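Local coordinates for prophenoloxidase b (PDB 3WKY), which is the inactive precursor of a type 3 copper phenoloxidase, a family that probably oxidises monophenols and o-diphenols at a dicopper centre, at residues A[16-21]-A[136-141]; A[143-148]-A[262-267]. One frame throughout, in Å; residues are numbered along the deposited sequence. Where two conformers were deposited one is given.

Contact 1 of 2, residues A[16-21]-A[136-141]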
ATOM      1  N   TYR A  16      34.753  22.349  34.795  1.00 27.91           N
ATOM      2  CA  TYR A  16      33.949  23.576  34.777  1.00 26.76           C
ATOM      3  C   TYR A  16      34.058  24.405  33.492  1.00 23.47           C
ATOM      4  O   TYR A  16      35.041  24.307  32.759  1.00 26.07           O
ATOM      5  CB  TYR A  16      34.274  24.447  35.993  1.00 30.96           C
ATOM      6  CG  TYR A  16      33.825  23.832  37.295  1.00 36.35           C
ATOM      7  CD1 TYR A  16      32.976  22.733  37.304  1.00 39.40           C
ATOM      8  CD2 TYR A  16      34.245  24.348  38.513  1.00 40.62           C
ATOM      9  CE1 TYR A  16      32.560  22.157  38.489  1.00 47.06           C
ATOM     10  CE2 TYR A  16      33.829  23.779  39.707  1.00 49.54           C
ATOM     11  CZ  TYR A  16      32.987  22.681  39.685  1.00 53.15           C
ATOM     12  OH  TYR A  16      32.566  22.102  40.861  1.00 63.54           O
ATOM     13  N   LEU A  17      33.020  25.209  33.245  1.00 27.83           N
ATOM     14  CA  LEU A  17      32.932  26.086  32.075  1.00 29.32           C
ATOM     15  C   LEU A  17      33.471  25.440  30.793  1.00 29.39           C
ATOM     16  O   LEU A  17      34.389  25.971  30.173  1.00 25.28           O
ATOM     17  CB  LEU A  17      33.673  27.403  32.354  1.00 26.46           C
ATOM     18  CG  LEU A  17      33.268  28.152  33.628  1.00 29.08           C
ATOM     19  CD1 LEU A  17      34.062  29.455  33.764  1.00 32.59           C
ATOM     20  CD2 LEU A  17      31.770  28.434  33.675  1.00 29.65           C
ATOM     21  N   PRO A  18      32.905  24.281  30.396  1.00 24.24           N
ATOM     22  CA  PRO A  18      33.502  23.512  29.297  1.00 25.06           C
ATOM     23  C   PRO A  18      33.421  24.193  27.928  1.00 24.50           C
ATOM     24  O   PRO A  18      34.160  23.798  27.024  1.00 27.34           O
ATOM     25  CB  PRO A  18      32.694  22.199  29.306  1.00 25.57           C
ATOM     26  CG  PRO A  18      31.396  22.551  29.954  1.00 21.14           C
ATOM     27  CD  PRO A  18      31.728  23.604  30.979  1.00 25.55           C
ATOM     28  N   TYR A  19      32.549  25.186  27.769  1.00 23.75           N
ATOM     29  CA  TYR A  19      32.456  25.885  26.488  1.00 27.28           C
ATOM     30  C   TYR A  19      33.340  27.129  26.441  1.00 31.15           C
ATOM     31  O   TYR A  19      33.382  27.826  25.426  1.00 28.45           O
ATOM     32  CB  TYR A  19      31.017  26.290  26.190  1.00 25.15           C
ATOM     33  CG  TYR A  19      30.057  25.128  26.054  1.00 32.70           C
ATOM     34  CD1 TYR A  19      29.992  24.388  24.879  1.00 30.07           C
ATOM     35  CD2 TYR A  19      29.205  24.785  27.096  1.00 29.14           C
ATOM     36  CE1 TYR A  19      29.106  23.328  24.751  1.00 32.94           C
ATOM     37  CE2 TYR A  19      28.315  23.735  26.977  1.00 29.04           C
ATOM     38  CZ  TYR A  19      28.269  23.011  25.801  1.00 28.83           C
ATOM     39  OH  TYR A  19      27.378  21.966  25.688  1.00 30.87           O
ATOM     40  N   GLU A  20      34.031  27.422  27.539  1.00 27.36           N
ATOM     41  CA  GLU A  20      34.900  28.597  27.574  1.00 26.01           C
ATOM     42  C   GLU A  20      36.345  28.190  27.348  1.00 30.67           C
ATOM     43  O   GLU A  20      36.689  27.016  27.470  1.00 28.10           O
ATOM     44  CB  GLU A  20      34.745  29.357  28.894  1.00 29.90           C
ATOM     45  CG  GLU A  20      33.314  29.797  29.212  1.00 30.94           C
ATOM     46  CD  GLU A  20      32.761  30.816  28.225  1.00 40.38           C
ATOM     47  OE1 GLU A  20      33.562  31.478  27.533  1.00 38.16           O
ATOM     48  OE2 GLU A  20      31.523  30.963  28.143  1.00 33.76           O
ATOM     49  N   SER A  21      37.189  29.153  26.990  1.00 32.11           N
ATOM     50  CA  SER A  21      38.605  28.874  26.790  1.00 31.44           C
ATOM     51  C   SER A  21      39.263  28.503  28.111  1.00 29.29           C
ATOM     52  O   SER A  21      38.735  28.798  29.185  1.00 30.64           O
ATOM     53  CB  SER A  21      39.321  30.097  26.215  1.00 34.55           C
ATOM     54  OG  SER A  21      39.384  31.128  27.184  1.00 33.79           O
ATOM     55  N   THR A 136      25.408  20.091  36.581  1.00 25.18           N
ATOM     56  CA  THR A 136      26.101  21.325  36.973  1.00 23.24           C
ATOM     57  C   THR A 136      27.213  21.685  35.992  1.00 25.40           C
ATOM     58  O   THR A 136      27.709  22.808  35.994  1.00 32.32           O
ATOM     59  CB  THR A 136      26.711  21.217  38.389  1.00 19.44           C
ATOM     60  OG1 THR A 136      27.813  20.300  38.359  1.00 24.39           O
ATOM     61  CG2 THR A 136      25.664  20.742  39.378  1.00 25.39           C
ATOM     62  N   VAL A 137      27.595  20.716  35.160  1.00 20.94           N
ATOM     63  CA  VAL A 137      28.670  20.866  34.182  1.00 21.96           C
ATOM     64  C   VAL A 137      28.110  21.138  32.780  1.00 29.03           C
ATOM     65  O   VAL A 137      28.615  21.993  32.054  1.00 23.95           O
ATOM     66  CB  VAL A 137      29.546  19.590  34.140  1.00 27.77           C
ATOM     67  CG1 VAL A 137      30.558  19.650  33.007  1.00 32.79           C
ATOM     68  CG2 VAL A 137      30.252  19.387  35.469  1.00 31.96           C
ATOM     69  N   LEU A 138      27.064  20.403  32.404  1.00 22.09           N
ATOM     70  CA  LEU A 138      26.429  20.583  31.092  1.00 23.06           C
ATOM     71  C   LEU A 138      24.929  20.789  31.257  1.00 22.72           C
ATOM     72  O   LEU A 138      24.138  19.950  30.827  1.00 21.54           O
ATOM     73  CB  LEU A 138      26.676  19.357  30.195  1.00 21.87           C
ATOM     74  CG  LEU A 138      28.073  19.104  29.633  1.00 26.83           C
ATOM     75  CD1 LEU A 138      28.128  17.791  28.854  1.00 22.53           C
ATOM     76  CD2 LEU A 138      28.524  20.258  28.743  1.00 23.97           C
ATOM     77  N   PRO A 139      24.520  21.899  31.896  1.00 24.19           N
ATOM     78  CA  PRO A 139      23.081  22.078  32.105  1.00 18.18           C
ATOM     79  C   PRO A 139      22.271  22.117  30.803  1.00 20.33           C
ATOM     80  O   PRO A 139      21.082  21.784  30.850  1.00 20.28           O
ATOM     81  CB  PRO A 139      22.986  23.427  32.848  1.00 19.82           C
ATOM     82  CG  PRO A 139      24.319  24.074  32.675  1.00 24.96           C
ATOM     83  CD  PRO A 139      25.312  22.980  32.519  1.00 22.64           C
ATOM     84  N   ASP A 140      22.896  22.489  29.687  1.00 20.50           N
ATOM     85  CA  ASP A 140      22.196  22.564  28.400  1.00 20.79           C
ATOM     86  C   ASP A 140      21.634  21.204  27.965  1.00 23.14           C
ATOM     87  O   ASP A 140      20.718  21.152  27.136  1.00 23.00           O
ATOM     88  CB  ASP A 140      23.114  23.107  27.297  1.00 22.61           C
ATOM     89  CG  ASP A 140      24.260  22.154  26.968  1.00 27.48           C
ATOM     90  OD1 ASP A 140      24.052  21.191  26.196  1.00 24.22           O
ATOM     91  OD2 ASP A 140      25.380  22.360  27.478  1.00 37.32           O
ATOM     92  N   ARG A 141      22.181  20.117  28.515  1.00 21.73           N
ATOM     93  CA  ARG A 141      21.726  18.768  28.168  1.00 23.53           C
ATOM     94  C   ARG A 141      20.441  18.364  28.867  1.00 22.16           C
ATOM     95  O   ARG A 141      19.832  17.361  28.488  1.00 18.99           O
ATOM     96  CB  ARG A 141      22.809  17.712  28.464  1.00 18.69           C
ATOM     97  CG  ARG A 141      24.118  17.886  27.691  1.00 20.68           C
ATOM     98  CD  ARG A 141      23.973  17.658  26.183  1.00 16.33           C
ATOM     99  NE  ARG A 141      25.242  17.244  25.592  1.00 19.39           N
ATOM    100  CZ  ARG A 141      26.165  18.080  25.110  1.00 22.43           C
ATOM    101  NH1 ARG A 141      25.979  19.396  25.151  1.00 26.10           N
ATOM    102  NH2 ARG A 141      27.286  17.599  24.594  1.00 20.88           N
TER
HETATM  103  O   HOH W   1      29.188  21.312  40.562  1.00 39.94           O
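Tyr19 reaches Asp140 and Arg141 because its CG lies anti to the carbonyl carbon (chi1 -62°), which sends the ring out from the type I beta turn Leu17 to Glu20. Asp140 answers from the other direction, its CG held between backbone N and carbonyl carbon (chi1 67°). The turn belongs to the N-terminal part of a hemocyanin-type fold, and the 3-10 segment 139-141 to its copper-containing family region. Tyr19 OH donates to Asp140 OD2 at 2.7 Å, meeting that oxygen from above the carboxylate plane. A weak bond of 3.0 Å, bent to 127° at the hydrogen, comes from Arg141 NH1 to Tyr19 OH. The phenol oxygen therefore serves both acid and base, which lie near the plane of the ring at its edge. A probable hydrogen bond from Gly266 N, in the 262-267 loop, gives this oxygen a third partner.

Leu138 CD2 approaches the same ring obliquely, 3.9 Å from Tyr19 CE2, and lies equally far from Pro18 CG. Pro18 also sets its CG 3.5 Å from the carbonyl O of Val137; Leu113 of helix 109-122 packs against Pro18, Val137 and Leu138.

The acid and base are themselves paired: Arg141 NH1 donates to the syn lone pair of Asp140 OD1 at 2.8 Å, and that oxygen sits almost in the guanidinium plane, while Arg141 NE turns to Glu385 OE2.

Contact 2 of 2, residues A[143-148]-A[262-267]. With NA (sodium ion), chain P.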
ATOM      1  N   VAL A 143      18.102  20.986  30.444  1.00 19.21           N
ATOM      2  CA  VAL A 143      17.198  22.120  30.638  1.00 20.65           C
ATOM      3  C   VAL A 143      16.785  22.652  29.261  1.00 15.19           C
ATOM      4  O   VAL A 143      17.638  22.823  28.394  1.00 21.23           O
ATOM      5  CB  VAL A 143      17.916  23.239  31.440  1.00 26.00           C
ATOM      6  CG1 VAL A 143      17.027  24.461  31.609  1.00 25.15           C
ATOM      7  CG2 VAL A 143      18.378  22.705  32.808  1.00 24.90           C
ATOM      8  N   PRO A 144      15.477  22.896  29.057  1.00 19.67           N
ATOM      9  CA  PRO A 144      15.004  23.273  27.717  1.00 18.80           C
ATOM     10  C   PRO A 144      15.627  24.554  27.218  1.00 23.00           C
ATOM     11  O   PRO A 144      15.954  25.450  28.005  1.00 23.84           O
ATOM     12  CB  PRO A 144      13.507  23.503  27.918  1.00 19.11           C
ATOM     13  CG  PRO A 144      13.159  22.712  29.143  1.00 26.63           C
ATOM     14  CD  PRO A 144      14.369  22.774  30.018  1.00 23.65           C
ATOM     15  N   THR A 145      15.780  24.628  25.904  1.00 20.41           N
ATOM     16  CA  THR A 145      16.303  25.803  25.227  1.00 22.79           C
ATOM     17  C   THR A 145      15.715  27.104  25.763  1.00 24.70           C
ATOM     18  O   THR A 145      16.453  28.038  26.097  1.00 26.04           O
ATOM     19  CB  THR A 145      15.979  25.713  23.739  1.00 21.46           C
ATOM     20  OG1 THR A 145      16.590  24.534  23.189  1.00 20.24           O
ATOM     21  CG2 THR A 145      16.473  26.956  22.997  1.00 25.65           C
ATOM     22  N   PHE A 146      14.390  27.158  25.866  1.00 24.54           N
ATOM     23  CA  PHE A 146      13.743  28.407  26.237  0.51 29.58           C
ATOM     24  C   PHE A 146      14.086  28.840  27.661  1.00 32.46           C
ATOM     25  O   PHE A 146      14.165  30.035  27.937  1.00 28.67           O
ATOM     26  CB  PHE A 146      12.227  28.377  25.965  0.51 33.01           C
ATOM     27  CG  PHE A 146      11.409  27.642  27.002  0.51 31.92           C
ATOM     28  CD1 PHE A 146      11.292  26.264  26.976  0.51 35.47           C
ATOM     29  CD2 PHE A 146      10.703  28.345  27.963  0.51 35.11           C
ATOM     30  CE1 PHE A 146      10.518  25.592  27.907  0.51 29.69           C
ATOM     31  CE2 PHE A 146       9.924  27.683  28.896  0.51 42.32           C
ATOM     32  CZ  PHE A 146       9.839  26.301  28.870  0.51 38.44           C
ATOM     33  N   ILE A 147      14.324  27.876  28.544  1.00 27.11           N
ATOM     34  CA  ILE A 147      14.686  28.178  29.923  1.00 28.59           C
ATOM     35  C   ILE A 147      16.118  28.703  30.043  1.00 28.86           C
ATOM     36  O   ILE A 147      16.377  29.661  30.779  1.00 30.06           O
ATOM     37  CB  ILE A 147      14.492  26.957  30.815  1.00 28.19           C
ATOM     38  CG1 ILE A 147      13.022  26.557  30.793  1.00 31.38           C
ATOM     39  CG2 ILE A 147      14.907  27.261  32.257  1.00 25.47           C
ATOM     40  CD1 ILE A 147      12.129  27.641  31.366  1.00 40.19           C
ATOM     41  N   ILE A 148      17.045  28.074  29.328  1.00 23.03           N
ATOM     42  CA  ILE A 148      18.411  28.580  29.265  1.00 22.91           C
ATOM     43  C   ILE A 148      18.424  30.006  28.683  1.00 33.31           C
ATOM     44  O   ILE A 148      19.121  30.884  29.196  1.00 31.02           O
ATOM     45  CB  ILE A 148      19.327  27.645  28.449  1.00 25.21           C
ATOM     46  CG1 ILE A 148      19.427  26.267  29.118  1.00 25.58           C
ATOM     47  CG2 ILE A 148      20.707  28.273  28.234  1.00 26.01           C
ATOM     48  CD1 ILE A 148      20.093  26.267  30.504  1.00 25.76           C
ATOM     49  N   HIS A 262      13.696  19.862  22.458  1.00 16.53           N
ATOM     50  CA  HIS A 262      13.795  21.248  22.928  1.00 20.74           C
ATOM     51  C   HIS A 262      15.098  21.503  23.696  1.00 20.79           C
ATOM     52  O   HIS A 262      15.084  22.084  24.780  1.00 21.69           O
ATOM     53  CB  HIS A 262      12.566  21.626  23.767  1.00 20.98           C
ATOM     54  CG  HIS A 262      11.288  21.643  22.982  1.00 27.90           C
ATOM     55  ND1 HIS A 262      10.501  20.524  22.813  1.00 35.11           N
ATOM     56  CD2 HIS A 262      10.674  22.639  22.301  1.00 34.05           C
ATOM     57  CE1 HIS A 262       9.452  20.833  22.070  1.00 22.77           C
ATOM     58  NE2 HIS A 262       9.529  22.111  21.753  1.00 34.00           N
ATOM     59  N   LEU A 263      16.211  21.053  23.124  1.00 18.16           N
ATOM     60  CA  LEU A 263      17.543  21.230  23.720  1.00 19.99           C
ATOM     61  C   LEU A 263      18.491  21.892  22.732  1.00 21.76           C
ATOM     62  O   LEU A 263      18.441  21.603  21.534  1.00 18.94           O
ATOM     63  CB  LEU A 263      18.142  19.881  24.121  1.00 17.91           C
ATOM     64  CG  LEU A 263      17.433  19.083  25.220  1.00 19.84           C
ATOM     65  CD1 LEU A 263      18.141  17.749  25.418  1.00 19.49           C
ATOM     66  CD2 LEU A 263      17.376  19.863  26.535  1.00 22.24           C
ATOM     67  N   THR A 264      19.375  22.751  23.240  1.00 18.03           N
ATOM     68  CA  THR A 264      20.381  23.421  22.414  1.00 20.79           C
ATOM     69  C   THR A 264      21.718  23.352  23.143  1.00 19.76           C
ATOM     70  O   THR A 264      21.780  23.667  24.338  1.00 21.22           O
ATOM     71  CB  THR A 264      20.009  24.898  22.194  1.00 21.90           C
ATOM     72  OG1 THR A 264      18.702  24.980  21.596  1.00 24.57           O
ATOM     73  CG2 THR A 264      21.030  25.602  21.294  1.00 22.00           C
ATOM     74  N   THR A 265      22.779  22.937  22.453  1.00 20.38           N
ATOM     75  CA  THR A 265      24.089  22.811  23.119  1.00 25.79           C
ATOM     76  C   THR A 265      24.699  24.185  23.373  1.00 36.22           C
ATOM     77  O   THR A 265      24.212  25.188  22.854  1.00 24.95           O
ATOM     78  CB  THR A 265      25.113  22.000  22.305  1.00 24.22           C
ATOM     79  OG1 THR A 265      25.554  22.764  21.169  1.00 25.32           O
ATOM     80  CG2 THR A 265      24.528  20.668  21.848  1.00 26.97           C
ATOM     81  N   GLY A 266      25.775  24.216  24.157  1.00 31.04           N
ATOM     82  CA  GLY A 266      26.429  25.464  24.506  1.00 38.78           C
ATOM     83  C   GLY A 266      27.125  26.116  23.330  1.00 36.84           C
ATOM     84  O   GLY A 266      27.536  27.277  23.409  1.00 53.25           O
ATOM     85  N   ASN A 267      27.271  25.369  22.241  1.00 37.08           N
ATOM     86  CA  ASN A 267      27.789  25.935  21.005  1.00 38.53           C
ATOM     87  C   ASN A 267      26.660  26.443  20.117  1.00 39.02           C
ATOM     88  O   ASN A 267      26.871  26.719  18.936  1.00 42.96           O
ATOM     89  CB  ASN A 267      28.638  24.909  20.242  1.00 39.72           C
ATOM     90  CG  ASN A 267      29.883  24.496  21.002  1.00 43.67           C
ATOM     91  OD1 ASN A 267      30.129  23.306  21.213  1.00 47.92           O
ATOM     92  ND2 ASN A 267      30.675  25.476  21.417  1.00 39.44           N
TER
HETATM   93 NA    NA P 714      27.689  21.150  20.239  1.00 35.62          NA
HETATM   94  O   HOH W   2      19.057  23.246  26.180  1.00 21.22           O
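Thr145 and His262 meet through the backbone: Thr145 N donates to the carbonyl O of His262 over 2.9 Å, nearly straight at 163°, although the donor stands above the carbonyl plane. The same oxygen receives a CA-H...O contact from Pro144 CA at 3.2 Å. Pro144 is the N-cap residue of helix 145-160, so the incoming loop supplies an acceptor for an N-H of the helix's first turn.

Side-chain bonding adds a hydroxyl pair, Thr145 OG1 and Thr264 OG1, 2.7 Å apart. Both threonines place OG1 anti to the carbonyl carbon (chi1 -60° and -57°), and the two side chains approach at a slant, Thr145 CG2 lying beside Thr264 OG1.

One water lies between the backbones, 2.7 Å from Val143 O, to which it probably donates, and accepts from Thr264 N at 3.0 Å. Van der Waals packing is slight: the methyl CD2 of Leu263 rests 3.5 Å from the carbonyl O of Val143.

Metal binding lies farther along the loop, where Thr265 OG1 is 2.8 Å from the sodium ion and also accepts from Asn267 N at 3.3 Å, forming an ST turn. A valine here would probably leave the sodium ion without this ligand and the turn without its acceptor.

Around the contact, His262 NE2 bonds to Ser375 O of the second subunit, and Gly268 of that subunit packs on Thr145. Within the chain, the loop that follows helix 218-239 and precedes helix 294-310 thus lies against the N-terminal end of helix 145-160.

From the N terminus, the chain passes through the turn before helix 22-29 and returns at 136-141, where contact 1 closes an excursion of 114 residues, about half of them helical. Contact 2 opens almost at once, at 143-148, and closes at 262-267 after 113 intervening residues. The two closures therefore run in series, neither nested nor crossed, with helices 134-137 and 145-160 consecutive in the chain. Their centres are about 12 Å apart, and they touch directly: Asp140 CB packs 3.3 Å from Thr264 O, and Arg141 O lies 3.5 Å from Leu263 CD1. Together they bring the N-terminal turn and the 262-267 loop against the 3-10 segment 139-141 and the start of helix 145-160, which follow one another in the chain.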